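Local coordinates for pesticidal crystal protein Cry4Aa (Bacillus thuringiensis, PDB 2C9K), which kills mosquito larvae by binding to midgut epithelial cells and promoting their colloid-osmotic lysis through pore formation, at residues N219-R229 with Y276-T287. Sequence-based numbering, arbitrary orientation.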
ATOM      1  N   ASN A 219       9.448  27.692   4.613  1.00 27.46           N
ATOM      2  CA  ASN A 219       8.226  26.976   4.294  1.00 27.22           C
ATOM      3  C   ASN A 219       8.319  25.510   4.688  1.00 27.34           C
ATOM      4  O   ASN A 219       9.415  24.967   4.818  1.00 26.75           O
ATOM      5  CB  ASN A 219       7.903  27.101   2.799  1.00 25.68           C
ATOM      6  CG  ASN A 219       6.458  26.743   2.486  1.00 24.39           C
ATOM      7  OD1 ASN A 219       5.654  26.542   3.389  1.00 23.87           O
ATOM      8  ND2 ASN A 219       6.122  26.673   1.203  1.00 24.00           N
ATOM      9  N   ILE A 220       7.168  24.888   4.924  1.00 26.58           N
ATOM     10  CA  ILE A 220       7.143  23.470   5.239  1.00 26.91           C
ATOM     11  C   ILE A 220       7.489  22.869   3.891  1.00 27.00           C
ATOM     12  O   ILE A 220       7.052  23.395   2.866  1.00 27.94           O
ATOM     13  CB  ILE A 220       5.729  22.993   5.624  1.00 27.94           C
ATOM     14  CG1 ILE A 220       5.229  23.771   6.840  1.00 28.42           C
ATOM     15  CG2 ILE A 220       5.744  21.489   5.904  1.00 26.50           C
ATOM     16  CD1 ILE A 220       6.094  23.601   8.075  1.00 29.23           C
ATOM     17  N   ASN A 221       8.270  21.793   3.869  1.00 26.20           N
ATOM     18  CA  ASN A 221       8.636  21.178   2.595  1.00 25.30           C
ATOM     19  C   ASN A 221       7.741  19.999   2.210  1.00 26.17           C
ATOM     20  O   ASN A 221       7.916  18.882   2.710  1.00 27.32           O
ATOM     21  CB  ASN A 221      10.084  20.711   2.616  1.00 23.25           C
ATOM     22  CG  ASN A 221      10.577  20.326   1.241  1.00 23.75           C
ATOM     23  OD1 ASN A 221       9.888  19.628   0.501  1.00 23.04           O
ATOM     24  ND2 ASN A 221      11.775  20.778   0.890  1.00 22.58           N
ATOM     25  N   TRP A 222       6.797  20.255   1.306  1.00 25.65           N
ATOM     26  CA  TRP A 222       5.859  19.236   0.835  1.00 25.58           C
ATOM     27  C   TRP A 222       6.499  18.022   0.142  1.00 26.06           C
ATOM     28  O   TRP A 222       6.040  16.893   0.321  1.00 25.84           O
ATOM     29  CB  TRP A 222       4.839  19.867  -0.119  1.00 23.52           C
ATOM     30  CG  TRP A 222       3.895  18.873  -0.701  1.00 19.17           C
ATOM     31  CD1 TRP A 222       2.733  18.418  -0.151  1.00 18.47           C
ATOM     32  CD2 TRP A 222       4.070  18.153  -1.916  1.00 18.10           C
ATOM     33  NE1 TRP A 222       2.174  17.455  -0.948  1.00 14.57           N
ATOM     34  CE2 TRP A 222       2.976  17.271  -2.042  1.00 15.80           C
ATOM     35  CE3 TRP A 222       5.052  18.161  -2.913  1.00 18.02           C
ATOM     36  CZ2 TRP A 222       2.835  16.408  -3.123  1.00 14.90           C
ATOM     37  CZ3 TRP A 222       4.908  17.301  -3.987  1.00 16.93           C
ATOM     38  CH2 TRP A 222       3.807  16.439  -4.082  1.00 16.25           C
ATOM     39  N   ASN A 223       7.546  18.243  -0.650  1.00 26.16           N
ATOM     40  CA  ASN A 223       8.195  17.134  -1.351  1.00 24.38           C
ATOM     41  C   ASN A 223       8.835  16.177  -0.356  1.00 22.12           C
ATOM     42  O   ASN A 223       8.876  14.964  -0.564  1.00 20.78           O
ATOM     43  CB  ASN A 223       9.265  17.644  -2.324  1.00 25.03           C
ATOM     44  CG  ASN A 223       9.695  16.576  -3.321  1.00 28.68           C
ATOM     45  OD1 ASN A 223      10.670  16.743  -4.045  1.00 32.10           O
ATOM     46  ND2 ASN A 223       8.956  15.472  -3.365  1.00 31.40           N
ATOM     47  N   THR A 224       9.344  16.736   0.733  1.00 20.44           N
ATOM     48  CA  THR A 224       9.977  15.926   1.765  1.00 18.71           C
ATOM     49  C   THR A 224       8.892  15.102   2.448  1.00 17.48           C
ATOM     50  O   THR A 224       9.073  13.935   2.754  1.00 15.81           O
ATOM     51  CB  THR A 224      10.688  16.833   2.789  1.00 17.67           C
ATOM     52  OG1 THR A 224      11.760  17.529   2.136  1.00 13.56           O
ATOM     53  CG2 THR A 224      11.225  16.014   3.950  1.00 16.08           C
ATOM     54  N   TYR A 225       7.754  15.740   2.664  1.00 18.52           N
ATOM     55  CA  TYR A 225       6.613  15.117   3.296  1.00 19.00           C
ATOM     56  C   TYR A 225       6.171  13.963   2.407  1.00 19.27           C
ATOM     57  O   TYR A 225       5.936  12.850   2.868  1.00 19.00           O
ATOM     58  CB  TYR A 225       5.487  16.154   3.425  1.00 20.79           C
ATOM     59  CG  TYR A 225       4.239  15.646   4.099  1.00 22.11           C
ATOM     60  CD1 TYR A 225       4.035  15.822   5.467  1.00 23.42           C
ATOM     61  CD2 TYR A 225       3.274  14.957   3.377  1.00 22.83           C
ATOM     62  CE1 TYR A 225       2.900  15.323   6.094  1.00 23.82           C
ATOM     63  CE2 TYR A 225       2.144  14.455   3.993  1.00 25.44           C
ATOM     64  CZ  TYR A 225       1.961  14.641   5.347  1.00 24.54           C
ATOM     65  OH  TYR A 225       0.822  14.153   5.934  1.00 26.46           O
ATOM     66  N   ASN A 226       6.074  14.235   1.115  1.00 19.76           N
ATOM     67  CA  ASN A 226       5.635  13.225   0.171  1.00 20.61           C
ATOM     68  C   ASN A 226       6.618  12.056   0.023  1.00 21.55           C
ATOM     69  O   ASN A 226       6.201  10.903  -0.084  1.00 22.56           O
ATOM     70  CB  ASN A 226       5.376  13.878  -1.187  1.00 19.48           C
ATOM     71  CG  ASN A 226       4.808  12.910  -2.192  1.00 21.23           C
ATOM     72  OD1 ASN A 226       3.662  12.469  -2.069  1.00 21.70           O
ATOM     73  ND2 ASN A 226       5.608  12.565  -3.198  1.00 20.66           N
ATOM     74  N   THR A 227       7.915  12.345   0.019  1.00 20.89           N
ATOM     75  CA  THR A 227       8.907  11.290  -0.128  1.00 20.03           C
ATOM     76  C   THR A 227       8.839  10.336   1.060  1.00 20.20           C
ATOM     77  O   THR A 227       8.807   9.114   0.901  1.00 19.68           O
ATOM     78  CB  THR A 227      10.335  11.873  -0.233  1.00 19.20           C
ATOM     79  OG1 THR A 227      10.411  12.737  -1.368  1.00 20.59           O
ATOM     80  CG2 THR A 227      11.357  10.764  -0.396  1.00 17.55           C
ATOM     81  N   TYR A 228       8.813  10.906   2.255  1.00 20.38           N
ATOM     82  CA  TYR A 228       8.752  10.111   3.469  1.00 20.84           C
ATOM     83  C   TYR A 228       7.533   9.179   3.464  1.00 22.22           C
ATOM     84  O   TYR A 228       7.595   8.055   3.971  1.00 21.42           O
ATOM     85  CB  TYR A 228       8.692  11.033   4.677  1.00 16.80           C
ATOM     86  CG  TYR A 228       8.505  10.297   5.967  1.00 18.65           C
ATOM     87  CD1 TYR A 228       9.541   9.556   6.534  1.00 17.20           C
ATOM     88  CD2 TYR A 228       7.284  10.334   6.627  1.00 19.67           C
ATOM     89  CE1 TYR A 228       9.361   8.878   7.727  1.00 17.12           C
ATOM     90  CE2 TYR A 228       7.094   9.659   7.821  1.00 19.30           C
ATOM     91  CZ  TYR A 228       8.132   8.937   8.368  1.00 18.60           C
ATOM     92  OH  TYR A 228       7.922   8.296   9.571  1.00 21.21           O
ATOM     93  N   ARG A 229       6.436   9.660   2.879  1.00 22.82           N
ATOM     94  CA  ARG A 229       5.184   8.913   2.789  1.00 22.97           C
ATOM     95  C   ARG A 229       5.295   7.757   1.804  1.00 24.38           C
ATOM     96  O   ARG A 229       4.850   6.638   2.072  1.00 25.27           O
ATOM     97  CB  ARG A 229       4.046   9.853   2.365  1.00 21.30           C
ATOM     98  CG  ARG A 229       2.711   9.159   2.100  1.00 19.95           C
ATOM     99  CD  ARG A 229       1.587  10.167   1.916  1.00 18.30           C
ATOM    100  NE  ARG A 229       1.820  11.063   0.789  1.00 14.17           N
ATOM    101  CZ  ARG A 229       1.149  12.193   0.596  1.00 12.52           C
ATOM    102  NH1 ARG A 229       0.205  12.564   1.450  1.00  7.48           N
ATOM    103  NH2 ARG A 229       1.433  12.960  -0.444  1.00 11.87           N
ATOM    104  N   TYR A 276       7.008  27.291  -2.580  1.00 26.49           N
ATOM    105  CA  TYR A 276       6.889  28.408  -1.636  1.00 25.37           C
ATOM    106  C   TYR A 276       5.452  28.678  -1.209  1.00 24.24           C
ATOM    107  O   TYR A 276       5.200  29.509  -0.346  1.00 23.07           O
ATOM    108  CB  TYR A 276       7.493  29.682  -2.240  1.00 25.06           C
ATOM    109  CG  TYR A 276       8.990  29.619  -2.475  1.00 23.11           C
ATOM    110  CD1 TYR A 276       9.523  29.854  -3.740  1.00 23.84           C
ATOM    111  CD2 TYR A 276       9.873  29.323  -1.437  1.00 23.23           C
ATOM    112  CE1 TYR A 276      10.890  29.794  -3.969  1.00 23.09           C
ATOM    113  CE2 TYR A 276      11.248  29.260  -1.655  1.00 22.82           C
ATOM    114  CZ  TYR A 276      11.742  29.495  -2.927  1.00 23.50           C
ATOM    115  OH  TYR A 276      13.088  29.410  -3.169  1.00 25.27           O
ATOM    116  N   TYR A 277       4.514  27.972  -1.830  1.00 24.96           N
ATOM    117  CA  TYR A 277       3.102  28.111  -1.504  1.00 24.19           C
ATOM    118  C   TYR A 277       2.775  27.247  -0.301  1.00 25.06           C
ATOM    119  O   TYR A 277       3.593  26.435   0.138  1.00 24.63           O
ATOM    120  CB  TYR A 277       2.235  27.669  -2.676  1.00 23.33           C
ATOM    121  CG  TYR A 277       2.138  28.685  -3.779  1.00 23.75           C
ATOM    122  CD1 TYR A 277       3.276  29.122  -4.454  1.00 24.88           C
ATOM    123  CD2 TYR A 277       0.906  29.225  -4.141  1.00 24.39           C
ATOM    124  CE1 TYR A 277       3.188  30.077  -5.462  1.00 25.02           C
ATOM    125  CE2 TYR A 277       0.807  30.175  -5.144  1.00 25.02           C
ATOM    126  CZ  TYR A 277       1.950  30.592  -5.797  1.00 25.15           C
ATOM    127  OH  TYR A 277       1.849  31.521  -6.792  1.00 26.80           O
ATOM    128  N   ASP A 278       1.563  27.420   0.212  1.00 26.60           N
ATOM    129  CA  ASP A 278       1.089  26.681   1.373  1.00 27.32           C
ATOM    130  C   ASP A 278       1.171  25.172   1.169  1.00 26.19           C
ATOM    131  O   ASP A 278       0.980  24.667   0.064  1.00 25.74           O
ATOM    132  CB  ASP A 278      -0.355  27.075   1.678  1.00 32.84           C
ATOM    133  CG  ASP A 278      -0.818  26.571   3.027  1.00 38.42           C
ATOM    134  OD1 ASP A 278      -0.293  27.069   4.052  1.00 41.22           O
ATOM    135  OD2 ASP A 278      -1.697  25.676   3.064  1.00 40.67           O
ATOM    136  N   PHE A 279       1.450  24.458   2.251  1.00 25.12           N
ATOM    137  CA  PHE A 279       1.561  23.011   2.206  1.00 24.51           C
ATOM    138  C   PHE A 279       0.283  22.379   1.665  1.00 25.91           C
ATOM    139  O   PHE A 279       0.287  21.739   0.616  1.00 26.80           O
ATOM    140  CB  PHE A 279       1.827  22.463   3.610  1.00 24.69           C
ATOM    141  CG  PHE A 279       1.809  20.965   3.689  1.00 23.71           C
ATOM    142  CD1 PHE A 279       2.977  20.234   3.503  1.00 24.37           C
ATOM    143  CD2 PHE A 279       0.614  20.286   3.893  1.00 23.35           C
ATOM    144  CE1 PHE A 279       2.960  18.844   3.512  1.00 26.50           C
ATOM    145  CE2 PHE A 279       0.579  18.897   3.903  1.00 26.22           C
ATOM    146  CZ  PHE A 279       1.756  18.170   3.710  1.00 26.81           C
ATOM    147  N   GLN A 280      -0.811  22.561   2.397  1.00 26.05           N
ATOM    148  CA  GLN A 280      -2.088  21.981   2.017  1.00 26.33           C
ATOM    149  C   GLN A 280      -2.496  22.315   0.597  1.00 26.67           C
ATOM    150  O   GLN A 280      -3.227  21.556  -0.035  1.00 28.12           O
ATOM    151  CB  GLN A 280      -3.185  22.432   2.978  1.00 26.74           C
ATOM    152  CG  GLN A 280      -4.488  21.677   2.800  1.00 29.47           C
ATOM    153  CD  GLN A 280      -4.314  20.182   2.993  1.00 31.90           C
ATOM    154  OE1 GLN A 280      -3.748  19.741   3.995  1.00 34.27           O
ATOM    155  NE2 GLN A 280      -4.801  19.395   2.038  1.00 30.60           N
ATOM    156  N   TYR A 281      -2.030  23.449   0.091  1.00 26.27           N
ATOM    157  CA  TYR A 281      -2.367  23.854  -1.263  1.00 25.60           C
ATOM    158  C   TYR A 281      -1.726  22.912  -2.273  1.00 25.63           C
ATOM    159  O   TYR A 281      -2.372  22.471  -3.223  1.00 24.75           O
ATOM    160  CB  TYR A 281      -1.896  25.273  -1.514  1.00 27.06           C
ATOM    161  CG  TYR A 281      -2.123  25.711  -2.927  1.00 28.19           C
ATOM    162  CD1 TYR A 281      -3.407  25.973  -3.395  1.00 29.62           C
ATOM    163  CD2 TYR A 281      -1.056  25.840  -3.808  1.00 28.67           C
ATOM    164  CE1 TYR A 281      -3.621  26.353  -4.716  1.00 31.82           C
ATOM    165  CE2 TYR A 281      -1.254  26.219  -5.120  1.00 32.11           C
ATOM    166  CZ  TYR A 281      -2.536  26.474  -5.569  1.00 32.45           C
ATOM    167  OH  TYR A 281      -2.722  26.861  -6.868  1.00 35.00           O
ATOM    168  N   GLN A 282      -0.448  22.616  -2.065  1.00 24.90           N
ATOM    169  CA  GLN A 282       0.283  21.700  -2.933  1.00 24.78           C
ATOM    170  C   GLN A 282      -0.339  20.308  -2.816  1.00 25.25           C
ATOM    171  O   GLN A 282      -0.559  19.624  -3.818  1.00 25.67           O
ATOM    172  CB  GLN A 282       1.755  21.647  -2.519  1.00 23.66           C
ATOM    173  CG  GLN A 282       2.522  22.893  -2.879  1.00 23.66           C
ATOM    174  CD  GLN A 282       3.831  23.009  -2.142  1.00 23.54           C
ATOM    175  OE1 GLN A 282       3.905  23.630  -1.083  1.00 24.46           O
ATOM    176  NE2 GLN A 282       4.873  22.403  -2.690  1.00 24.16           N
ATOM    177  N   GLU A 283      -0.624  19.894  -1.584  1.00 25.46           N
ATOM    178  CA  GLU A 283      -1.233  18.594  -1.340  1.00 26.83           C
ATOM    179  C   GLU A 283      -2.544  18.462  -2.111  1.00 26.86           C
ATOM    180  O   GLU A 283      -2.774  17.474  -2.804  1.00 27.25           O
ATOM    181  CB  GLU A 283      -1.511  18.410   0.152  1.00 27.97           C
ATOM    182  CG  GLU A 283      -2.128  17.071   0.497  1.00 27.74           C
ATOM    183  CD  GLU A 283      -1.160  15.927   0.334  1.00 28.13           C
ATOM    184  OE1 GLU A 283      -0.136  16.102  -0.358  1.00 26.92           O
ATOM    185  OE2 GLU A 283      -1.429  14.847   0.895  1.00 30.11           O
ATOM    186  N   ASP A 284      -3.403  19.466  -1.981  1.00 26.24           N
ATOM    187  CA  ASP A 284      -4.681  19.450  -2.667  1.00 26.73           C
ATOM    188  C   ASP A 284      -4.531  19.313  -4.168  1.00 26.81           C
ATOM    189  O   ASP A 284      -5.255  18.537  -4.797  1.00 28.95           O
ATOM    190  CB  ASP A 284      -5.478  20.723  -2.384  1.00 26.58           C
ATOM    191  CG  ASP A 284      -6.064  20.748  -0.996  1.00 27.73           C
ATOM    192  OD1 ASP A 284      -6.030  19.700  -0.313  1.00 28.44           O
ATOM    193  OD2 ASP A 284      -6.569  21.821  -0.595  1.00 28.59           O
ATOM    194  N   SER A 285      -3.595  20.051  -4.750  1.00 25.69           N
ATOM    195  CA  SER A 285      -3.443  20.005  -6.194  1.00 26.59           C
ATOM    196  C   SER A 285      -2.480  18.996  -6.786  1.00 25.71           C
ATOM    197  O   SER A 285      -2.431  18.860  -8.001  1.00 27.70           O
ATOM    198  CB  SER A 285      -3.104  21.402  -6.730  1.00 27.36           C
ATOM    199  OG  SER A 285      -1.883  21.871  -6.203  1.00 30.41           O
ATOM    200  N   LEU A 286      -1.716  18.287  -5.967  1.00 24.68           N
ATOM    201  CA  LEU A 286      -0.786  17.305  -6.524  1.00 23.25           C
ATOM    202  C   LEU A 286      -1.146  15.850  -6.228  1.00 22.10           C
ATOM    203  O   LEU A 286      -0.551  14.936  -6.792  1.00 22.53           O
ATOM    204  CB  LEU A 286       0.645  17.600  -6.054  1.00 22.94           C
ATOM    205  CG  LEU A 286       1.339  18.783  -6.750  1.00 24.65           C
ATOM    206  CD1 LEU A 286       2.552  19.253  -5.952  1.00 23.68           C
ATOM    207  CD2 LEU A 286       1.747  18.360  -8.152  1.00 23.78           C
ATOM    208  N   THR A 287      -2.119  15.629  -5.350  1.00 20.27           N
ATOM    209  CA  THR A 287      -2.527  14.271  -5.007  1.00 18.88           C
ATOM    210  C   THR A 287      -4.022  14.100  -5.253  1.00 19.13           C
ATOM    211  O   THR A 287      -4.696  15.060  -5.603  1.00 19.98           O
ATOM    212  CB  THR A 287      -2.179  13.942  -3.538  1.00 17.43           C
ATOM    213  OG1 THR A 287      -2.783  14.904  -2.663  1.00 14.81           O
ATOM    214  CG2 THR A 287      -0.668  13.963  -3.343  1.00 13.76           C
TER
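Both carboxylate oxygens of Glu283 are engaged by residues of 219-229, each by a different donor. Trp222 NE1 gives Glu283 OE1 a bond of 2.7 Å that is almost straight (N-H...O 177°) and lies in the indole plane, meeting the oxygen nearly along its C-O bond. Arg229 NH1 reaches Glu283 OE2 on its syn lone pair at 2.9 Å, a salt bridge with guanidinium and carboxylate nearly coplanar. The bend of Glu283 at chi2 (70°) brings the carboxylate within bonding distance of both donors, while Asn226 OD1 accepts from Arg229 NH2 in the guanidinium plane, so that two in-plane bonds hold the guanidinium against rotation. The indole itself is a knob in a hole formed by Phe279, Gln282, Glu283 and Leu286: Leu286 CD1 makes a CH-pi contact 3.8 Å from the centroid of the six-membered ring of Trp222, and Gln282 CB lies over the same face. This joins the first turns of helix 222-240, in the N-terminal, helical domain of the three-domain delta-endotoxin fold, to short helix 279-286 of the second domain; the segment axes cross at -54°. Phe279 directs its edge at the Tyr225 face, Phe279 CZ above the centre of the Tyr225 ring, with centroids 4.7 Å apart and planes steeply inclined. Ahead of both helices, Asn219 ND2 donates to Tyr277 O at 2.8 Å, from above the carbonyl plane, and also to Lys275 O.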